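Local coordinates for beta-agarase (Persicobacter, PDB 6AII), which probably cleaves the beta-1,4 linkages of agarose as a family 16 glycoside hydrolase, releasing neoagarobiose, at residues W223-P226 / N227-E230; V264-K267 / Y268-T271. One frame throughout, in Å; residues are numbered along the deposited sequence.

Interaction 1. Residues W223-P226 / N227-E230; sequences WKDP and NHLE
Trp-223 and Leu-229 meet on the buried face of a beta hairpin, their side chains side by side and pointing the same way. One methyl of the leucine, CD2, sits 3.8 Å from Trp-223 CD1. Ile-146 of strand 144-151 packs against both residues, and the indole NE1 is bonded to the carbonyl of Leu-276. The hairpin joins strands 217-225 and 228-233 of the antiparallel sheet in what is, for a GH16 enzyme, a beta-jelly-roll sandwich. A beta bulge lies between the pair Trp-223/Leu-229 and the hydrogen-bonded pair Asp-225/His-228, so Lys-224 N reaches His-228 O (3.0 Å).

The opposite face, with Asp-225 and His-228, is looser and wetter. At the turn, the Asp-225 carboxylate is folded back over its own backbone (chi1 67°), which lets OD1 accept from Asn-227 N at 2.9 Å. Here the extended Lys-224 chain lays CD over one face of the His-228 imidazole, 4.0 Å from its centroid. In the ring plane, His-228 NE2 donates to Glu-230 OE2 (2.7 Å, 164°), while ND1 is held by Ser-242 OG. Water 1 links that same Glu-230 oxygen to Lys-224 NZ, a bridge where the two charged groups do not touch directly.

Interaction 2. Residues V264-K267 / Y268-T271; sequences VLDK and YNYT
The carboxylate of Asp-266 reaches across a tight bend and takes hold of Thr-271 and Tyr-270. Its OD2 accepts twice, from Thr-271 OG1 at 2.6 Å and from Thr-271 N at 2.9 Å, both donors lying on the same face of the carboxylate plane. The other oxygen, OD1, offers its syn lone pair to Tyr-270 N (2.8 Å, 152°). Water 3 adds a further donor to OD1 and accepts from Tyr-268 N. A chi1 of -179° swings the carboxylate away from its own N and toward the N-H groups of Tyr-270 and Thr-271; so many donors would be expected to favour its ionised form. The backbone closes the bend as a type I beta turn from Asp-266 to Asn-269, with Asn-269 N bonded to Asp-266 O (3.2 Å). This turn belongs to the long loop between strands 255-259 and 280-287.

Farther out, Lys-267 and Tyr-268 run side by side in the same direction. The lysine chain is fully extended along one face of the phenol, with CG 3.9 Å from the ring centroid and almost directly above it, and CE 3.5 Å from Tyr-268 OH. Their polar ends converge on Glu-197: Lys-267 NZ forms a salt bridge with its OE1, and the phenol hydroxyl bonds to the same oxygen. On the inner side, Tyr-270 and Thr-271 pack on Val-179 of strand 173-181.

In the fold
Interaction 1 precedes interaction 2 along the chain, and their centres lie 13 Å apart on the same side of the chain's centre. Leu-265 joins them directly: its CD1 is 3.3 Å from Asn-227 O at the hairpin turn, and its CD2 lies 3.8 Å from Leu-229 CG. Asn-263 supplies a polar link, its ND2 bonding to Asn-227 OD1 while its OD1 receives Asp-266 N. Gly-243 is shared as well, making backbone bonds to both Asn-227 and Val-264. The loop bearing 264-271 thus touches both the hairpin and strands 173-181 and 189-191 of the other sheet. Neither contact includes a ligand of the calcium ion, whose site is formed by Asp-5, Asp-30, Asn-32, Gly-74 and Asp-316.

Interaction 1. Residues W223-P226 / N227-E230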
# COMPACT_ATOMS: atom_id res chain seq x y z
N TRP A 223 -9.74 10.00 2.19
CA TRP A 223 -9.86 10.71 0.96
C TRP A 223 -11.15 11.55 1.04
O TRP A 223 -12.22 11.01 0.79
CB TRP A 223 -9.87 9.73 -0.20
CG TRP A 223 -10.06 10.27 -1.59
CD1 TRP A 223 -10.00 11.57 -2.02
CD2 TRP A 223 -10.44 9.47 -2.73
NE1 TRP A 223 -10.23 11.59 -3.39
CE2 TRP A 223 -10.55 10.34 -3.82
CE3 TRP A 223 -10.63 8.08 -2.91
CZ2 TRP A 223 -10.88 9.85 -5.11
CZ3 TRP A 223 -10.96 7.61 -4.17
CH2 TRP A 223 -11.06 8.50 -5.25
N LYS A 224 -10.99 12.74 1.51
CA LYS A 224 -12.11 13.55 2.00
C LYS A 224 -12.83 14.25 0.82
O LYS A 224 -14.09 14.23 0.71
CB LYS A 224 -11.62 14.59 3.00
CG LYS A 224 -12.70 15.54 3.44
CD LYS A 224 -12.21 16.46 4.55
CE LYS A 224 -13.22 17.47 5.04
NZ LYS A 224 -12.62 18.17 6.20
N ASP A 225 -12.03 14.78 -0.09
CA ASP A 225 -12.53 15.48 -1.26
C ASP A 225 -11.41 15.47 -2.29
O ASP A 225 -10.30 14.94 -2.01
CB ASP A 225 -13.06 16.89 -0.90
CG ASP A 225 -12.04 17.91 -0.43
OD1 ASP A 225 -11.06 18.16 -1.15
OD2 ASP A 225 -12.22 18.43 0.69
N PRO A 226 -11.67 15.97 -3.50
CA PRO A 226 -10.69 15.81 -4.54
C PRO A 226 -9.37 16.55 -4.27
O PRO A 226 -8.42 16.23 -4.97
CB PRO A 226 -11.38 16.34 -5.83
CG PRO A 226 -12.84 16.09 -5.50
CD PRO A 226 -12.95 16.48 -4.05
N ASN A 227 -9.33 17.47 -3.32
CA ASN A 227 -8.11 18.16 -2.99
C ASN A 227 -7.74 17.97 -1.51
O ASN A 227 -7.16 18.86 -0.90
CB ASN A 227 -8.22 19.66 -3.33
CG ASN A 227 -8.22 19.84 -4.84
OD1 ASN A 227 -7.16 19.75 -5.46
ND2 ASN A 227 -9.41 19.96 -5.42
N HIS A 228 -8.05 16.82 -0.92
CA HIS A 228 -7.83 16.65 0.54
C HIS A 228 -7.60 15.17 0.86
O HIS A 228 -8.56 14.36 0.79
CB HIS A 228 -8.96 17.27 1.35
CG HIS A 228 -8.64 17.36 2.82
ND1 HIS A 228 -8.30 18.54 3.43
CD2 HIS A 228 -8.62 16.44 3.80
CE1 HIS A 228 -8.10 18.35 4.74
NE2 HIS A 228 -8.30 17.05 4.98
N LEU A 229 -6.39 14.86 1.37
CA LEU A 229 -6.06 13.51 1.81
C LEU A 229 -5.45 13.60 3.23
O LEU A 229 -4.67 14.53 3.51
CB LEU A 229 -4.98 12.92 0.91
CG LEU A 229 -5.30 12.64 -0.53
CD1 LEU A 229 -4.04 12.12 -1.21
CD2 LEU A 229 -6.44 11.65 -0.66
N GLU A 230 -5.88 12.68 4.09
CA GLU A 230 -5.28 12.61 5.41
C GLU A 230 -4.82 11.19 5.64
O GLU A 230 -5.55 10.23 5.37
CB GLU A 230 -6.25 12.95 6.55
CG GLU A 230 -6.88 14.33 6.40
CD GLU A 230 -7.99 14.63 7.38
OE1 GLU A 230 -8.40 13.72 8.17
OE2 GLU A 230 -8.54 15.76 7.29
O HOH W 1 -10.91 16.58 7.96
O HOH W 2 -11.86 20.02 -3.82

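Interaction 2. Residues V264-K267 / Y268-T271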
# COMPACT_ATOMS: atom_id res chain seq x y z
N VAL A 264 -0.88 20.86 -4.25
CA VAL A 264 0.06 19.73 -3.98
C VAL A 264 -0.56 18.39 -4.33
O VAL A 264 0.24 17.43 -4.41
CB VAL A 264 0.53 19.74 -2.52
CG1 VAL A 264 1.27 21.00 -2.18
CG2 VAL A 264 -0.60 19.46 -1.53
N LEU A 265 -1.86 18.31 -4.64
CA LEU A 265 -2.46 17.07 -5.15
C LEU A 265 -2.28 16.90 -6.65
O LEU A 265 -2.09 15.80 -7.10
CB LEU A 265 -3.92 16.95 -4.78
CG LEU A 265 -3.97 16.85 -3.26
CD1 LEU A 265 -4.38 18.15 -2.60
CD2 LEU A 265 -4.68 15.64 -2.76
N ASP A 266 -2.27 18.03 -7.36
CA ASP A 266 -2.20 18.00 -8.86
C ASP A 266 -1.40 19.21 -9.35
O ASP A 266 -1.95 20.20 -9.82
CB ASP A 266 -3.60 17.93 -9.45
CG ASP A 266 -3.60 17.87 -10.98
OD1 ASP A 266 -2.56 17.47 -11.56
OD2 ASP A 266 -4.66 18.19 -11.57
N LYS A 267 -0.11 19.12 -9.21
CA LYS A 267 0.76 20.27 -9.32
C LYS A 267 0.70 20.87 -10.74
O LYS A 267 0.74 22.10 -10.85
CB LYS A 267 2.19 19.85 -9.00
CG LYS A 267 3.21 20.96 -9.15
CD LYS A 267 4.58 20.57 -8.62
CE LYS A 267 5.57 21.72 -8.73
NZ LYS A 267 6.89 21.39 -8.11
N TYR A 268 0.66 20.02 -11.72
CA TYR A 268 0.79 20.45 -13.14
C TYR A 268 -0.58 20.40 -13.82
O TYR A 268 -0.64 20.44 -15.05
CB TYR A 268 1.81 19.57 -13.85
CG TYR A 268 3.17 19.68 -13.25
CD1 TYR A 268 3.95 20.81 -13.42
CD2 TYR A 268 3.66 18.65 -12.44
CE1 TYR A 268 5.18 20.92 -12.81
CE2 TYR A 268 4.90 18.75 -11.84
CZ TYR A 268 5.68 19.87 -12.04
OH TYR A 268 6.91 19.94 -11.47
N ASN A 269 -1.64 20.27 -13.03
CA ASN A 269 -3.04 20.26 -13.52
C ASN A 269 -3.27 19.20 -14.59
O ASN A 269 -3.74 19.48 -15.70
CB ASN A 269 -3.48 21.61 -14.07
CG ASN A 269 -4.95 21.60 -14.41
OD1 ASN A 269 -5.65 20.63 -14.10
ND2 ASN A 269 -5.42 22.62 -15.12
N TYR A 270 -2.97 17.98 -14.26
CA TYR A 270 -3.26 16.88 -15.12
C TYR A 270 -4.71 16.39 -15.00
O TYR A 270 -5.08 15.46 -15.76
CB TYR A 270 -2.40 15.66 -14.85
CG TYR A 270 -0.93 15.87 -14.98
CD1 TYR A 270 -0.39 16.82 -15.85
CD2 TYR A 270 -0.06 15.03 -14.32
CE1 TYR A 270 0.99 16.97 -15.97
CE2 TYR A 270 1.30 15.18 -14.41
CZ TYR A 270 1.84 16.15 -15.25
OH TYR A 270 3.20 16.29 -15.35
N THR A 271 -5.52 16.95 -14.10
CA THR A 271 -6.89 16.48 -13.91
C THR A 271 -7.89 17.51 -14.43
O THR A 271 -9.05 17.40 -14.14
CB THR A 271 -7.18 16.19 -12.43
OG1 THR A 271 -7.17 17.40 -11.69
CG2 THR A 271 -6.18 15.20 -11.86
O HOH W 3 0.13 17.16 -11.71